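Local coordinates for protein pyridoxamine 5-phosphate-dependent dehydrase (Escherichia coli, PDB 3B8X) that catalyses removal of the C3' hydroxyl from GDP-4-keto-6-deoxymannose by coupled transamination and deoxygenation, a step on the way to the O-antigen sugar L-colitose, at residues F70-P75 / E205-I210; A61-I66 / Q98-R103; I192-G197 / G258-E263. The protein carries 1 engineered substitution. One frame throughout, in Å; residues are numbered along the deposited sequence.

Contact 1 of 3, residues F70-P75 / E205-I210; sequences FFTKKP and EEIYHI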
loop_
_atom_site.group_PDB
_atom_site.type_symbol
_atom_site.label_atom_id
_atom_site.label_comp_id
_atom_site.label_asym_id
_atom_site.label_seq_id
_atom_site.Cartn_x
_atom_site.Cartn_y
_atom_site.Cartn_z
ATOM N N PHE B 70 -7.767 8.039 13.840
ATOM C CA PHE B 70 -6.848 8.904 14.555
ATOM C C PHE B 70 -6.983 10.319 14.042
ATOM O O PHE B 70 -6.454 11.261 14.625
ATOM C CB PHE B 70 -5.407 8.414 14.363
ATOM C CG PHE B 70 -5.080 7.168 15.137
ATOM C CD1 PHE B 70 -5.657 5.946 14.786
ATOM C CD2 PHE B 70 -4.186 7.216 16.219
ATOM C CE1 PHE B 70 -5.412 4.814 15.537
ATOM C CE2 PHE B 70 -3.954 6.098 17.004
ATOM C CZ PHE B 70 -4.520 4.873 16.637
ATOM N N PHE B 71 -7.671 10.445 12.916
ATOM C CA PHE B 71 -7.731 11.680 12.145
ATOM C C PHE B 71 -9.057 12.376 12.183
ATOM O O PHE B 71 -9.231 13.423 11.572
ATOM C CB PHE B 71 -7.230 11.468 10.688
ATOM C CG PHE B 71 -5.854 10.856 10.609
ATOM C CD1 PHE B 71 -5.604 9.762 9.811
ATOM C CD2 PHE B 71 -4.812 11.343 11.379
ATOM C CE1 PHE B 71 -4.337 9.204 9.786
ATOM C CE2 PHE B 71 -3.559 10.763 11.387
ATOM C CZ PHE B 71 -3.315 9.691 10.585
ATOM N N THR B 72 -9.999 11.850 12.951
ATOM C CA THR B 72 -11.267 12.556 12.960
ATOM C C THR B 72 -11.049 13.812 13.816
ATOM O O THR B 72 -10.155 13.841 14.662
ATOM C CB THR B 72 -12.318 11.668 13.563
ATOM O OG1 THR B 72 -11.708 10.954 14.648
ATOM C CG2 THR B 72 -12.813 10.668 12.483
ATOM N N LYS B 73 -11.829 14.860 13.558
ATOM C CA LYS B 73 -11.744 16.143 14.288
ATOM C C LYS B 73 -11.680 15.988 15.820
ATOM O O LYS B 73 -10.815 16.580 16.478
ATOM C CB LYS B 73 -12.852 17.077 13.832
ATOM C CG LYS B 73 -12.825 17.399 12.330
ATOM C CD LYS B 73 -11.530 18.128 11.981
ATOM C CE LYS B 73 -11.298 18.250 10.483
ATOM N NZ LYS B 73 -10.142 19.165 10.229
ATOM N N LYS B 74 -12.549 15.132 16.369
ATOM C CA LYS B 74 -12.468 14.648 17.742
ATOM C C LYS B 74 -11.854 13.251 17.460
ATOM O O LYS B 74 -12.550 12.396 16.909
ATOM C CB LYS B 74 -13.886 14.470 18.311
ATOM C CG LYS B 74 -13.928 13.999 19.747
ATOM C CD LYS B 74 -15.290 14.283 20.367
ATOM C CE LYS B 74 -15.210 14.389 21.892
ATOM N NZ LYS B 74 -14.233 15.416 22.375
ATOM N N PRO B 75 -10.572 13.024 17.731
ATOM C CA PRO B 75 -9.962 11.725 17.401
ATOM C C PRO B 75 -10.659 10.569 18.064
ATOM O O PRO B 75 -10.808 10.535 19.274
ATOM C CB PRO B 75 -8.569 11.828 18.002
ATOM C CG PRO B 75 -8.279 13.302 18.003
ATOM C CD PRO B 75 -9.593 13.965 18.304
ATOM N N GLU B 205 -19.831 10.326 6.731
ATOM C CA GLU B 205 -19.272 11.272 5.775
ATOM C C GLU B 205 -17.894 11.793 6.148
ATOM O O GLU B 205 -17.101 12.037 5.239
ATOM C CB GLU B 205 -20.230 12.431 5.508
ATOM C CG GLU B 205 -19.678 13.461 4.518
ATOM C CD GLU B 205 -20.719 14.526 4.153
ATOM O OE1 GLU B 205 -21.489 14.892 5.065
ATOM O OE2 GLU B 205 -20.743 14.977 2.983
ATOM N N GLU B 206 -17.603 11.978 7.448
ATOM C CA GLU B 206 -16.259 12.446 7.875
ATOM C C GLU B 206 -15.191 11.382 7.619
ATOM O O GLU B 206 -14.104 11.668 7.089
ATOM C CB GLU B 206 -16.157 12.866 9.350
ATOM C CG GLU B 206 -14.790 13.529 9.678
ATOM C CD GLU B 206 -14.562 13.733 11.173
ATOM O OE1 GLU B 206 -15.319 13.108 11.936
ATOM O OE2 GLU B 206 -13.604 14.438 11.584
ATOM N N ILE B 207 -15.515 10.163 8.036
ATOM C CA ILE B 207 -14.631 9.033 7.817
ATOM C C ILE B 207 -14.387 8.879 6.314
ATOM O O ILE B 207 -13.258 8.668 5.892
ATOM C CB ILE B 207 -15.254 7.760 8.378
ATOM C CG1 ILE B 207 -15.283 7.835 9.899
ATOM C CG2 ILE B 207 -14.438 6.560 8.001
ATOM C CD1 ILE B 207 -13.950 7.586 10.561
ATOM N N TYR B 208 -15.457 8.921 5.522
ATOM C CA TYR B 208 -15.403 8.863 4.054
ATOM C C TYR B 208 -14.402 9.889 3.509
ATOM O O TYR B 208 -13.456 9.577 2.799
ATOM C CB TYR B 208 -16.779 9.227 3.511
ATOM C CG TYR B 208 -16.826 9.235 2.006
ATOM C CD1 TYR B 208 -16.213 8.214 1.278
ATOM C CD2 TYR B 208 -17.467 10.246 1.292
ATOM C CE1 TYR B 208 -16.223 8.173 -0.117
ATOM C CE2 TYR B 208 -17.462 10.233 -0.124
ATOM C CZ TYR B 208 -16.870 9.182 -0.814
ATOM O OH TYR B 208 -16.895 9.109 -2.187
ATOM N N HIS B 209 -14.566 11.146 3.879
ATOM C CA HIS B 209 -13.608 12.139 3.432
ATOM C C HIS B 209 -12.198 11.860 3.957
ATOM O O HIS B 209 -11.227 12.012 3.212
ATOM C CB HIS B 209 -14.114 13.549 3.816
ATOM C CG HIS B 209 -15.330 13.951 3.037
ATOM N ND1 HIS B 209 -16.074 15.084 3.315
ATOM C CD2 HIS B 209 -15.935 13.347 1.987
ATOM C CE1 HIS B 209 -17.073 15.164 2.451
ATOM N NE2 HIS B 209 -17.017 14.117 1.643
ATOM N N ILE B 210 -12.070 11.414 5.209
ATOM C CA ILE B 210 -10.728 11.150 5.738
ATOM C C ILE B 210 -10.100 10.052 4.902
ATOM O O ILE B 210 -8.909 10.079 4.585
ATOM C CB ILE B 210 -10.742 10.678 7.204
ATOM C CG1 ILE B 210 -11.022 11.852 8.171
ATOM C CG2 ILE B 210 -9.401 10.096 7.551
ATOM C CD1 ILE B 210 -11.557 11.458 9.604
HETATM O O HOH W 1 -15.003 14.085 14.677
#

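Contact 2 of 3, residues A61-I66 / Q98-R103; sequences ANLLMI and QQYGLR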
loop_
_atom_site.group_PDB
_atom_site.type_symbol
_atom_site.label_atom_id
_atom_site.label_comp_id
_atom_site.label_asym_id
_atom_site.label_seq_id
_atom_site.Cartn_x
_atom_site.Cartn_y
_atom_site.Cartn_z
ATOM N N ALA B 61 -6.887 -1.782 2.984
ATOM C CA ALA B 61 -8.187 -1.243 3.438
ATOM C C ALA B 61 -8.255 -1.240 4.991
ATOM O O ALA B 61 -8.660 -0.258 5.653
ATOM C CB ALA B 61 -9.358 -2.082 2.807
ATOM N N ASN B 62 -7.737 -2.300 5.588
ATOM C CA ASN B 62 -7.667 -2.367 7.032
ATOM C C ASN B 62 -6.714 -1.288 7.537
ATOM O O ASN B 62 -6.958 -0.700 8.595
ATOM C CB ASN B 62 -7.094 -3.725 7.464
ATOM C CG ASN B 62 -8.110 -4.823 7.500
ATOM O OD1 ASN B 62 -9.307 -4.582 7.399
ATOM N ND2 ASN B 62 -7.636 -6.065 7.669
ATOM N N LEU B 63 -5.614 -1.040 6.807
ATOM C CA LEU B 63 -4.676 -0.029 7.272
ATOM C C LEU B 63 -5.376 1.329 7.385
ATOM O O LEU B 63 -5.301 2.010 8.417
ATOM C CB LEU B 63 -3.439 0.055 6.380
ATOM C CG LEU B 63 -2.340 1.060 6.729
ATOM C CD1 LEU B 63 -1.545 0.712 7.946
ATOM C CD2 LEU B 63 -1.451 1.125 5.510
ATOM N N LEU B 64 -6.082 1.695 6.326
ATOM C CA LEU B 64 -6.841 2.961 6.328
ATOM C C LEU B 64 -7.966 2.977 7.340
ATOM O O LEU B 64 -8.301 4.058 7.849
ATOM C CB LEU B 64 -7.379 3.306 4.930
ATOM C CG LEU B 64 -6.362 3.629 3.801
ATOM C CD1 LEU B 64 -6.870 4.515 2.675
ATOM C CD2 LEU B 64 -5.072 4.198 4.312
ATOM N N MET B 65 -8.620 1.831 7.553
ATOM C CA MET B 65 -9.726 1.778 8.522
ATOM C C MET B 65 -9.229 2.236 9.883
ATOM O O MET B 65 -9.827 3.112 10.512
ATOM C CB MET B 65 -10.347 0.386 8.596
ATOM C CG MET B 65 -11.402 0.337 9.605
ATOM S SD MET B 65 -12.300 -1.235 9.513
ATOM C CE MET B 65 -11.052 -2.503 9.903
ATOM N N ILE B 66 -8.118 1.657 10.341
ATOM C CA ILE B 66 -7.515 2.043 11.639
ATOM C C ILE B 66 -6.977 3.483 11.646
ATOM O O ILE B 66 -7.182 4.275 12.561
ATOM C CB ILE B 66 -6.353 1.060 12.008
ATOM C CG1 ILE B 66 -6.900 -0.356 12.055
ATOM C CG2 ILE B 66 -5.711 1.442 13.327
ATOM C CD1 ILE B 66 -8.147 -0.471 12.949
ATOM N N GLN B 98 -0.859 -2.555 15.596
ATOM C CA GLN B 98 0.442 -2.282 16.200
ATOM C C GLN B 98 1.050 -1.072 15.538
ATOM O O GLN B 98 1.833 -0.375 16.151
ATOM C CB GLN B 98 1.381 -3.436 15.890
ATOM C CG GLN B 98 2.801 -3.295 16.457
ATOM C CD GLN B 98 3.776 -2.593 15.510
ATOM O OE1 GLN B 98 3.541 -2.456 14.307
ATOM N NE2 GLN B 98 4.857 -2.069 16.087
ATOM N N GLN B 99 0.759 -0.890 14.257
ATOM C CA GLN B 99 1.297 0.219 13.497
ATOM C C GLN B 99 0.768 1.544 13.994
ATOM O O GLN B 99 1.445 2.546 13.874
ATOM C CB GLN B 99 1.099 -0.006 12.012
ATOM C CG GLN B 99 2.018 -1.178 11.578
ATOM C CD GLN B 99 1.574 -1.889 10.283
ATOM O OE1 GLN B 99 0.461 -1.674 9.790
ATOM N NE2 GLN B 99 2.493 -2.667 9.683
ATOM N N TYR B 100 -0.404 1.538 14.619
ATOM C CA TYR B 100 -0.965 2.759 15.200
ATOM C C TYR B 100 -0.855 2.823 16.709
ATOM O O TYR B 100 -1.517 3.633 17.343
ATOM C CB TYR B 100 -2.379 3.029 14.719
ATOM C CG TYR B 100 -2.300 3.585 13.311
ATOM C CD1 TYR B 100 -1.988 2.751 12.227
ATOM C CD2 TYR B 100 -2.384 4.964 13.092
ATOM C CE1 TYR B 100 -1.798 3.279 10.949
ATOM C CE2 TYR B 100 -2.156 5.488 11.845
ATOM C CZ TYR B 100 -1.861 4.654 10.784
ATOM O OH TYR B 100 -1.750 5.232 9.542
ATOM N N GLY B 101 0.005 1.956 17.246
ATOM C CA GLY B 101 0.298 1.886 18.681
ATOM C C GLY B 101 -0.884 1.621 19.607
ATOM O O GLY B 101 -0.930 2.141 20.715
ATOM N N LEU B 102 -1.821 0.789 19.180
ATOM C CA LEU B 102 -2.953 0.460 20.024
ATOM C C LEU B 102 -2.656 -0.695 21.004
ATOM O O LEU B 102 -1.723 -1.476 20.819
ATOM C CB LEU B 102 -4.181 0.151 19.178
ATOM C CG LEU B 102 -4.702 1.305 18.326
ATOM C CD1 LEU B 102 -5.680 0.668 17.270
ATOM C CD2 LEU B 102 -5.424 2.288 19.219
ATOM N N ARG B 103 -3.430 -0.792 22.076
ATOM C CA ARG B 103 -3.232 -1.898 23.011
ATOM C C ARG B 103 -4.199 -2.963 22.499
ATOM O O ARG B 103 -5.396 -2.735 22.511
ATOM C CB ARG B 103 -3.650 -1.455 24.425
ATOM C CG ARG B 103 -3.587 -2.540 25.501
ATOM C CD ARG B 103 -2.260 -3.294 25.452
ATOM N NE ARG B 103 -1.997 -4.122 26.631
ATOM C CZ ARG B 103 -2.031 -3.675 27.878
ATOM N NH1 ARG B 103 -2.345 -2.408 28.120
ATOM N NH2 ARG B 103 -1.757 -4.498 28.883
#

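Contact 3 of 3, residues I192-G197 / G258-E263; sequences IATMEG and GAIGIE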
loop_
_atom_site.group_PDB
_atom_site.type_symbol
_atom_site.label_atom_id
_atom_site.label_comp_id
_atom_site.label_asym_id
_atom_site.label_seq_id
_atom_site.Cartn_x
_atom_site.Cartn_y
_atom_site.Cartn_z
ATOM N N ILE B 192 -14.798 -12.062 -5.214
ATOM C CA ILE B 192 -14.668 -11.388 -6.519
ATOM C C ILE B 192 -13.179 -11.097 -6.658
ATOM O O ILE B 192 -12.457 -11.088 -5.650
ATOM C CB ILE B 192 -15.502 -10.072 -6.669
ATOM C CG1 ILE B 192 -15.011 -8.955 -5.737
ATOM C CG2 ILE B 192 -16.961 -10.389 -6.507
ATOM C CD1 ILE B 192 -15.659 -7.562 -6.043
ATOM N N ALA B 193 -12.711 -10.860 -7.885
ATOM C CA ALA B 193 -11.280 -10.664 -8.073
ATOM C C ALA B 193 -10.931 -9.585 -9.073
ATOM O O ALA B 193 -11.429 -9.583 -10.174
ATOM C CB ALA B 193 -10.669 -11.999 -8.481
ATOM N N THR B 194 -10.078 -8.641 -8.681
ATOM C CA THR B 194 -9.700 -7.530 -9.542
ATOM C C THR B 194 -8.168 -7.500 -9.595
ATOM O O THR B 194 -7.548 -6.443 -9.623
ATOM C CB THR B 194 -10.212 -6.213 -8.916
ATOM O OG1 THR B 194 -9.645 -6.057 -7.603
ATOM C CG2 THR B 194 -11.697 -6.275 -8.761
ATOM N N MET B 195 -7.564 -8.678 -9.601
ATOM C CA MET B 195 -6.104 -8.838 -9.554
ATOM C C MET B 195 -5.661 -8.655 -8.087
ATOM O O MET B 195 -5.264 -9.623 -7.458
ATOM C CB MET B 195 -5.384 -7.922 -10.571
ATOM C CG MET B 195 -5.932 -8.140 -11.966
ATOM S SD MET B 195 -4.932 -7.363 -13.257
ATOM C CE MET B 195 -5.480 -5.755 -13.127
ATOM N N GLU B 196 -5.735 -7.437 -7.542
ATOM C CA GLU B 196 -5.548 -7.185 -6.124
ATOM C C GLU B 196 -6.624 -6.110 -5.934
ATOM O O GLU B 196 -7.030 -5.466 -6.918
ATOM C CB GLU B 196 -4.159 -6.591 -5.809
ATOM C CG GLU B 196 -3.004 -7.577 -5.928
ATOM C CD GLU B 196 -2.576 -8.234 -4.636
ATOM O OE1 GLU B 196 -3.231 -8.115 -3.572
ATOM O OE2 GLU B 196 -1.561 -8.923 -4.701
ATOM N N GLY B 197 -7.077 -5.881 -4.703
ATOM C CA GLY B 197 -8.040 -4.813 -4.520
ATOM C C GLY B 197 -8.625 -4.934 -3.116
ATOM O O GLY B 197 -8.726 -6.037 -2.588
ATOM N N GLY B 258 -10.854 -1.249 -10.965
ATOM C CA GLY B 258 -12.200 -0.711 -10.805
ATOM C C GLY B 258 -13.075 -1.193 -11.980
ATOM O O GLY B 258 -14.206 -1.593 -11.785
ATOM N N ALA B 259 -12.531 -1.257 -13.186
ATOM C CA ALA B 259 -13.324 -1.702 -14.322
ATOM C C ALA B 259 -13.720 -3.148 -14.175
ATOM O O ALA B 259 -14.878 -3.509 -14.385
ATOM C CB ALA B 259 -12.620 -1.454 -15.657
ATOM N N ILE B 260 -12.741 -3.966 -13.815
ATOM C CA ILE B 260 -12.963 -5.374 -13.651
ATOM C C ILE B 260 -14.014 -5.513 -12.546
ATOM O O ILE B 260 -14.923 -6.378 -12.625
ATOM C CB ILE B 260 -11.673 -6.089 -13.183
ATOM C CG1 ILE B 260 -10.604 -6.088 -14.283
ATOM C CG2 ILE B 260 -11.983 -7.492 -12.708
ATOM C CD1 ILE B 260 -9.142 -6.273 -13.824
ATOM N N GLY B 261 -13.832 -4.737 -11.473
ATOM C CA GLY B 261 -14.716 -4.901 -10.310
ATOM C C GLY B 261 -16.196 -4.701 -10.634
ATOM O O GLY B 261 -17.067 -5.325 -10.036
ATOM N N ILE B 262 -16.478 -3.765 -11.527
ATOM C CA ILE B 262 -17.865 -3.449 -11.861
ATOM C C ILE B 262 -18.532 -4.678 -12.462
ATOM O O ILE B 262 -19.685 -4.972 -12.173
ATOM C CB ILE B 262 -17.863 -2.361 -12.932
ATOM C CG1 ILE B 262 -17.526 -1.016 -12.271
ATOM C CG2 ILE B 262 -19.154 -2.423 -13.748
ATOM C CD1 ILE B 262 -16.859 0.032 -13.222
ATOM N N GLU B 263 -17.746 -5.404 -13.261
ATOM C CA GLU B 263 -18.245 -6.563 -13.972
ATOM C C GLU B 263 -18.486 -7.604 -12.917
ATOM O O GLU B 263 -19.511 -8.252 -12.941
ATOM C CB GLU B 263 -17.220 -7.058 -15.002
ATOM C CG GLU B 263 -17.041 -6.130 -16.201
ATOM C CD GLU B 263 -18.351 -5.612 -16.802
ATOM O OE1 GLU B 263 -19.412 -6.279 -16.714
ATOM O OE2 GLU B 263 -18.309 -4.522 -17.404
#

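Contact 1 of 3, residues F70-P75 / E205-I210
Glu206 OE2 takes the backbone N-H of Lys73 at 2.7 Å between OE2 and Lys73 N, an almost straight bond (173°) received on the syn lone pair of the carboxylate. The other oxygen, OE1, accepts a hydrogen bond from a water whose O lies 2.9 Å from Glu206 OE1, and that water in turn accepts the N-H of Lys74. Two successive backbone amides of the turn are thus tied, one directly and one through water, to a single carboxylate. Glu206 gets there by an extended chain, with CG anti to its own nitrogen (chi1 -172°). It lies in the first turn of helix 205-214, where the helix dipole would be expected to favour its negative charge. This helix follows strand 198-202 of the large mixed sheet of the aspartate aminotransferase fold, and the turn lies in the loop between helix 58-68 and strand 82-86. Lys73 NZ leads elsewhere, to Val229 O. Beside the carboxylate, Thr72 CG2 lies 3.8 Å from Ile207 CD1; its approach to Ile210 CD1 is unusually short and doubtful in detail. The Thr72 hydroxyl gives a bond of 2.8 Å from OG1 to Lys74 O, bracing the turn from within. Ile210 CG2 meets Phe71 at CB, 4.1 Å away, and lies near the ring plane at its edge; that ring also makes an edge-to-face contact with Tyr349 of the second subunit.

Contact 2 of 3, residues A61-I66 / Q98-R103
Helix 58-68 passes the C-terminal end of helix 91-99, its closest CA pair being Ile66 and Tyr100 at 7.5 Å. The second helix belongs to the beta-alpha-beta crossover from strand 82-86 to strand 103-107 in the large sheet of the aminotransferase fold. It ends in a Schellman motif: Gly101, with positive phi (58°), is the C' residue, and its N bonds to Gln98 O at 3.2 Å. Tyr100, the first residue to leave the helix, and Leu102 both turn toward helix 58-68. Ile66 meets them with one branch, CG2, which lies 3.9 Å from Tyr100 CB and 4.0 Å from Leu102 CD1, while the Ile66 and Tyr100 side chains run alongside each other, pointing opposite ways. One turn earlier, Leu63 crosses Tyr100 at about a right angle. Placing CG opposite the backbone nitrogen (chi1 -180°) carries Leu63 CD1 out to the ring, in its plane at the edge. The phenol is held at its far end by a hydrogen bond between Tyr100 OH and Tyr249 OH. Gln99 NE2 gives its hydrogen bond to Gly248 O of the second subunit, and on the other side of the same amide Gln99 OE1 rests 3.6 Å from Leu63 CD1.

Contact 3 of 3, residues I192-G197 / G258-E263
The loop between strands 181-185 and 198-202 reaches the pocket of the pyridoxal phosphate-sugar adduct, which touches Gly197, and the start of this loop segment lies against the long helix 255-286 of the aminotransferase fold. On the helix side Ile260 carries most of the contact. Pointing from the helix into the loop, it divides its branches: CG2 sits 3.3 Å from Ala193 O and 3.9 Å from Thr194 CA, whereas CD1 lies 3.8 Å from Met195 CE. Met195 crosses Ile260 at about a right angle, and its thioether bends at chi3 (-80°) to fold the terminal methyl back onto that carbon. Ala193 O, buried beside the isoleucine, is satisfied by Trp13 NE1, and Trp13 also packs on both Met195 and Ile260. Across the next helix position, Gly261 brings bare backbone close, its CA 3.7 Å from Thr194 CG2. Met195 adopts positive phi (79°). Glu196, just beyond, forms a salt bridge to Arg252 and a hydrogen bond to Asn250, both of the second subunit, which brings the subunit interface to the edge of the pocket. The Thr194 hydroxyl pairs with Ser186 OG and also helps the loop keep its shape through a bond of its own: the same OG1 donates to Glu196 O at 2.8 Å, approaching from well above the carbonyl plane.

From the N terminus, helix 58-68 supplies the first half of contact 2 and runs into the loop that opens contact 1. Contact 2 closes at 98-103, tying helix 58-68 to the end of helix 91-99 on the large sheet. Contact 3 opens at 192-197; helix 205-214 then closes contact 1, tied to the loop after helix 58-68, and helix 255-286 closes contact 3, tied to the loop before strand 198-202. Contact 1 therefore crosses both others, while contacts 2 and 3 stand in series. Contacts 1 and 2 touch, Phe70 CZ lying 3.3 Å from Tyr100 O. Contact 3 stays apart, its nearest atoms about 7 Å from contact 2. Residues of all three also meet the second subunit.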